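Local structure of phage-like element PBSX protein XepA (Bacillus subtilis, 6IA5) at residues Ala191-Val203 against Gly268-Ser279. The protein is of unknown function, does not seem to take part in host cell lysis, and is encoded by the phage-like element PBSX. Sequence-based numbering, arbitrary orientation.
Sequences AALPVDGAAHLLV and GGTLSVKGTAVS
Ala199 and His200 together face Val278 in a classic beta bulge, which opens the antiparallel pairing of strand 200-203 with strand 271-278 in the C-terminal all-beta domain of XepA. The bulge illustrates how one carbonyl can serve two successive amides: Val278 O accepts from Ala199 N at 2.8 Å and from His200 N at 2.9 Å, the former donor tilted out of the carbonyl plane, the latter almost in line with the C=O bond. Val278 N answers to His200 O, making these two residues a hydrogen-bonded pair, and Leu202 with Thr276 forms the next; there Leu202 N reaches Thr276 O along a nearly straight line, N-H...O 171°. Between these pairs Leu201 meets Ala277 in a non-hydrogen-bonded position, where Leu201 CA lies 3.4 Å from Thr276 O in a CA-H...O contact.

Side chains alternate between the faces. His200, Leu202, Thr276 and Val278 share one, over which Gly255 of a neighbouring subunit packs against the last three; Thr276 OG1 is hydrogen-bonded to Asp177 OD1. The opposite face is apolar. There the methyl of Ala277 meets Ala198 CB, after the type I' turn from Val195 to Ala198 has folded the chain back, while CD1 of Leu193 and of Leu201 also pack on that methyl. With CG anti to the amide nitrogen (chi1 170°) and chi2 near 71°, CD1 of Leu201 lies over the Thr276 carbonyl, 3.6 Å from Thr276 O.

At the chain's end, Arg173 NH1 of a third subunit forms a salt bridge with Ser279 OXT and hydrogen-bonds Gly197 O, tying the C-terminus and the turn to that subunit of the pentamer. Farther along, Gly275 brings the backbones close opposite Val203, whose side chain slants across that of Val273, with Val203 CG1 pressed tightly to Val273 CG1 at 3.5 Å.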
ATOM      1  N   ALA E 191      20.937  13.627  35.141  1.00 41.55           N
ATOM      2  CA  ALA E 191      20.616  13.732  33.729  1.00 48.38           C
ATOM      3  C   ALA E 191      19.160  14.185  33.537  1.00 51.60           C
ATOM      4  O   ALA E 191      18.282  13.859  34.337  1.00 57.23           O
ATOM      5  CB  ALA E 191      20.876  12.407  33.054  1.00 42.90           C
ATOM      6  N   ALA E 192      18.925  14.920  32.442  1.00 46.68           N
ATOM      7  CA  ALA E 192      17.638  15.496  32.091  1.00 47.05           C
ATOM      8  C   ALA E 192      16.947  14.604  31.070  1.00 48.81           C
ATOM      9  O   ALA E 192      17.485  14.347  29.999  1.00 51.81           O
ATOM     10  CB  ALA E 192      17.824  16.888  31.542  1.00 42.09           C
ATOM     11  N   LEU E 193      15.743  14.134  31.411  1.00 49.16           N
ATOM     12  CA  LEU E 193      14.950  13.329  30.496  1.00 48.32           C
ATOM     13  C   LEU E 193      14.438  14.218  29.367  1.00 47.33           C
ATOM     14  O   LEU E 193      13.814  15.242  29.632  1.00 43.97           O
ATOM     15  CB  LEU E 193      13.774  12.709  31.268  1.00 45.80           C
ATOM     16  CG  LEU E 193      12.828  11.843  30.443  1.00 46.69           C
ATOM     17  CD1 LEU E 193      12.473  10.582  31.207  1.00 53.13           C
ATOM     18  CD2 LEU E 193      11.554  12.604  30.132  1.00 48.16           C
ATOM     19  N   PRO E 194      14.653  13.839  28.085  1.00 53.35           N
ATOM     20  CA  PRO E 194      14.007  14.525  26.959  1.00 55.83           C
ATOM     21  C   PRO E 194      12.608  13.939  26.778  1.00 46.19           C
ATOM     22  O   PRO E 194      12.462  12.741  26.567  1.00 49.42           O
ATOM     23  CB  PRO E 194      14.892  14.205  25.736  1.00 55.24           C
ATOM     24  CG  PRO E 194      15.903  13.151  26.224  1.00 53.26           C
ATOM     25  CD  PRO E 194      15.529  12.740  27.642  1.00 50.25           C
ATOM     26  N   VAL E 195      11.591  14.796  26.872  1.00 46.82           N
ATOM     27  CA  VAL E 195      10.210  14.346  26.921  1.00 48.43           C
ATOM     28  C   VAL E 195       9.775  13.662  25.616  1.00 49.46           C
ATOM     29  O   VAL E 195       9.086  12.644  25.666  1.00 47.75           O
ATOM     30  CB  VAL E 195       9.271  15.480  27.371  1.00 44.73           C
ATOM     31  CG1 VAL E 195       7.806  15.087  27.234  1.00 41.72           C
ATOM     32  CG2 VAL E 195       9.577  15.884  28.810  1.00 43.59           C
ATOM     33  N   ASP E 196      10.118  14.249  24.460  1.00 53.68           N
ATOM     34  CA  ASP E 196      10.094  13.579  23.159  1.00 53.34           C
ATOM     35  C   ASP E 196       8.909  12.629  22.991  1.00 55.59           C
ATOM     36  O   ASP E 196       9.077  11.405  22.856  1.00 60.35           O
ATOM     37  CB  ASP E 196      11.347  12.715  22.947  1.00 49.22           C
ATOM     38  N   GLY E 197       7.700  13.178  22.995  1.00 55.42           N
ATOM     39  CA  GLY E 197       6.572  12.309  22.688  1.00 62.31           C
ATOM     40  C   GLY E 197       5.943  11.566  23.877  1.00 61.55           C
ATOM     41  O   GLY E 197       4.888  10.952  23.715  1.00 62.37           O
ATOM     42  N   ALA E 198       6.560  11.598  25.066  1.00 52.44           N
ATOM     43  CA  ALA E 198       5.939  10.976  26.232  1.00 50.74           C
ATOM     44  C   ALA E 198       4.942  11.936  26.881  1.00 45.15           C
ATOM     45  O   ALA E 198       5.107  13.153  26.809  1.00 49.54           O
ATOM     46  CB  ALA E 198       6.980  10.490  27.218  1.00 47.14           C
ATOM     47  N   ALA E 199       3.900  11.372  27.509  1.00 40.10           N
ATOM     48  CA  ALA E 199       2.892  12.140  28.229  1.00 41.42           C
ATOM     49  C   ALA E 199       2.934  11.822  29.734  1.00 39.55           C
ATOM     50  O   ALA E 199       2.461  12.610  30.549  1.00 40.95           O
ATOM     51  CB  ALA E 199       1.529  11.817  27.660  1.00 38.75           C
ATOM     52  N   HIS E 200       3.476  10.656  30.093  1.00 32.64           N
ATOM     53  CA  HIS E 200       3.404  10.148  31.450  1.00 38.82           C
ATOM     54  C   HIS E 200       4.779   9.627  31.867  1.00 38.23           C
ATOM     55  O   HIS E 200       5.502   9.068  31.049  1.00 40.89           O
ATOM     56  CB  HIS E 200       2.284   9.097  31.558  1.00 37.38           C
ATOM     57  CG  HIS E 200       2.031   8.653  32.961  1.00 47.47           C
ATOM     58  ND1 HIS E 200       1.237   9.394  33.847  1.00 45.98           N
ATOM     59  CD2 HIS E 200       2.470   7.572  33.652  1.00 46.62           C
ATOM     60  CE1 HIS E 200       1.187   8.778  35.009  1.00 46.17           C
ATOM     61  NE2 HIS E 200       1.947   7.653  34.921  1.00 47.79           N
ATOM     62  N   LEU E 201       5.132   9.806  33.141  1.00 37.91           N
ATOM     63  CA  LEU E 201       6.419   9.354  33.647  1.00 35.55           C
ATOM     64  C   LEU E 201       6.231   8.759  35.036  1.00 36.26           C
ATOM     65  O   LEU E 201       5.565   9.348  35.890  1.00 38.72           O
ATOM     66  CB  LEU E 201       7.372  10.558  33.689  1.00 34.82           C
ATOM     67  CG  LEU E 201       8.700  10.353  34.420  1.00 32.75           C
ATOM     68  CD1 LEU E 201       9.641   9.424  33.642  1.00 31.70           C
ATOM     69  CD2 LEU E 201       9.343  11.702  34.735  1.00 31.79           C
ATOM     70  N   LEU E 202       6.819   7.575  35.253  1.00 39.36           N
ATOM     71  CA  LEU E 202       6.874   6.972  36.579  1.00 36.27           C
ATOM     72  C   LEU E 202       8.336   6.953  37.022  1.00 37.94           C
ATOM     73  O   LEU E 202       9.179   6.448  36.287  1.00 38.74           O
ATOM     74  CB  LEU E 202       6.294   5.552  36.526  1.00 37.10           C
ATOM     75  CG  LEU E 202       6.260   4.857  37.891  1.00 41.89           C
ATOM     76  CD1 LEU E 202       5.217   5.491  38.798  1.00 35.89           C
ATOM     77  CD2 LEU E 202       6.028   3.365  37.766  1.00 41.48           C
ATOM     78  N   VAL E 203       8.620   7.535  38.190  1.00 38.30           N
ATOM     79  CA  VAL E 203       9.985   7.686  38.682  1.00 36.18           C
ATOM     80  C   VAL E 203      10.126   6.910  39.986  1.00 40.13           C
ATOM     81  O   VAL E 203       9.367   7.147  40.925  1.00 41.00           O
ATOM     82  CB  VAL E 203      10.376   9.155  38.932  1.00 34.80           C
ATOM     83  CG1 VAL E 203      11.791   9.258  39.510  1.00 32.87           C
ATOM     84  CG2 VAL E 203      10.270  10.028  37.697  1.00 31.49           C
ATOM     85  N   GLY E 268      25.065   9.523  53.856  1.00 53.99           N
ATOM     86  CA  GLY E 268      25.030   8.213  54.491  1.00 51.59           C
ATOM     87  C   GLY E 268      24.687   7.094  53.512  1.00 49.01           C
ATOM     88  O   GLY E 268      23.986   6.162  53.864  1.00 54.68           O
ATOM     89  N   GLY E 269      25.190   7.180  52.282  1.00 49.42           N
ATOM     90  CA  GLY E 269      24.885   6.168  51.283  1.00 52.10           C
ATOM     91  C   GLY E 269      24.652   6.794  49.911  1.00 55.25           C
ATOM     92  O   GLY E 269      24.971   7.959  49.692  1.00 52.17           O
ATOM     93  N   THR E 270      24.098   6.002  48.994  1.00 51.94           N
ATOM     94  CA  THR E 270      23.892   6.471  47.634  1.00 52.92           C
ATOM     95  C   THR E 270      22.404   6.363  47.270  1.00 48.35           C
ATOM     96  O   THR E 270      21.607   5.735  47.984  1.00 38.25           O
ATOM     97  CB  THR E 270      24.799   5.715  46.659  1.00 52.96           C
ATOM     98  OG1 THR E 270      24.401   4.354  46.790  1.00 51.04           O
ATOM     99  CG2 THR E 270      26.278   5.861  46.960  1.00 55.92           C
ATOM    100  N   LEU E 271      22.045   6.980  46.143  1.00 44.07           N
ATOM    101  CA  LEU E 271      20.658   7.025  45.701  1.00 43.83           C
ATOM    102  C   LEU E 271      20.606   6.898  44.184  1.00 39.57           C
ATOM    103  O   LEU E 271      21.372   7.549  43.485  1.00 43.99           O
ATOM    104  CB  LEU E 271      20.008   8.328  46.186  1.00 37.55           C
ATOM    105  CG  LEU E 271      18.476   8.360  46.154  1.00 40.54           C
ATOM    106  CD1 LEU E 271      17.895   7.500  47.271  1.00 39.30           C
ATOM    107  CD2 LEU E 271      17.954   9.782  46.284  1.00 40.73           C
ATOM    108  N   SER E 272      19.724   6.025  43.706  1.00 34.73           N
ATOM    109  CA  SER E 272      19.401   5.944  42.293  1.00 41.33           C
ATOM    110  C   SER E 272      18.016   6.551  42.063  1.00 39.18           C
ATOM    111  O   SER E 272      17.127   6.423  42.902  1.00 40.99           O
ATOM    112  CB  SER E 272      19.445   4.516  41.814  1.00 43.62           C
ATOM    113  OG  SER E 272      20.766   3.991  41.902  1.00 43.41           O
ATOM    114  N   VAL E 273      17.855   7.216  40.919  1.00 43.02           N
ATOM    115  CA  VAL E 273      16.588   7.786  40.493  1.00 37.91           C
ATOM    116  C   VAL E 273      16.409   7.450  39.019  1.00 38.61           C
ATOM    117  O   VAL E 273      17.155   7.934  38.171  1.00 41.80           O
ATOM    118  CB  VAL E 273      16.520   9.307  40.736  1.00 39.46           C
ATOM    119  CG1 VAL E 273      15.135   9.832  40.357  1.00 36.25           C
ATOM    120  CG2 VAL E 273      16.849   9.685  42.182  1.00 39.19           C
ATOM    121  N   LYS E 274      15.431   6.590  38.738  1.00 35.82           N
ATOM    122  CA  LYS E 274      15.239   6.095  37.386  1.00 38.74           C
ATOM    123  C   LYS E 274      13.747   6.026  37.114  1.00 39.44           C
ATOM    124  O   LYS E 274      12.967   5.806  38.041  1.00 37.53           O
ATOM    125  CB  LYS E 274      15.825   4.686  37.245  1.00 38.45           C
ATOM    126  CG  LYS E 274      17.315   4.616  37.530  1.00 45.09           C
ATOM    127  CD  LYS E 274      17.939   3.311  37.119  1.00 49.54           C
ATOM    128  CE  LYS E 274      19.404   3.251  37.509  1.00 50.28           C
ATOM    129  NZ  LYS E 274      19.935   1.895  37.233  1.00 50.75           N
ATOM    130  N   GLY E 275      13.370   6.165  35.838  1.00 40.63           N
ATOM    131  CA  GLY E 275      11.956   6.131  35.511  1.00 42.14           C
ATOM    132  C   GLY E 275      11.651   5.514  34.155  1.00 43.84           C
ATOM    133  O   GLY E 275      12.560   5.153  33.405  1.00 48.19           O
ATOM    134  N   THR E 276      10.349   5.419  33.870  1.00 38.88           N
ATOM    135  CA  THR E 276       9.811   4.963  32.609  1.00 37.62           C
ATOM    136  C   THR E 276       8.818   6.005  32.108  1.00 42.51           C
ATOM    137  O   THR E 276       7.872   6.353  32.831  1.00 38.70           O
ATOM    138  CB  THR E 276       9.115   3.607  32.783  1.00 37.18           C
ATOM    139  OG1 THR E 276      10.083   2.680  33.288  1.00 38.34           O
ATOM    140  CG2 THR E 276       8.507   3.088  31.496  1.00 36.22           C
ATOM    141  N   ALA E 277       9.068   6.500  30.883  1.00 36.75           N
ATOM    142  CA  ALA E 277       8.221   7.468  30.219  1.00 35.43           C
ATOM    143  C   ALA E 277       7.362   6.732  29.198  1.00 41.68           C
ATOM    144  O   ALA E 277       7.845   5.858  28.491  1.00 48.13           O
ATOM    145  CB  ALA E 277       9.049   8.531  29.562  1.00 34.92           C
ATOM    146  N   VAL E 278       6.087   7.109  29.120  1.00 39.51           N
ATOM    147  CA  VAL E 278       5.149   6.462  28.220  1.00 39.65           C
ATOM    148  C   VAL E 278       4.383   7.561  27.489  1.00 43.11           C
ATOM    149  O   VAL E 278       4.064   8.597  28.080  1.00 38.83           O
ATOM    150  CB  VAL E 278       4.194   5.527  28.990  1.00 39.86           C
ATOM    151  CG1 VAL E 278       3.232   4.819  28.057  1.00 42.82           C
ATOM    152  CG2 VAL E 278       4.959   4.509  29.840  1.00 43.72           C
ATOM    153  N   SER E 279       4.087   7.319  26.204  1.00 46.07           N
ATOM    154  CA  SER E 279       3.335   8.275  25.401  1.00 54.79           C
ATOM    155  C   SER E 279       1.858   8.256  25.837  1.00 60.81           C
ATOM    156  O   SER E 279       1.401   7.237  26.378  1.00 63.97           O
ATOM    157  CB  SER E 279       3.488   7.960  23.928  1.00 53.15           C
ATOM    158  OG  SER E 279       3.166   6.601  23.680  1.00 45.46           O
ATOM    159  OXT SER E 279       1.072   9.214  25.681  1.00 62.71           O
TER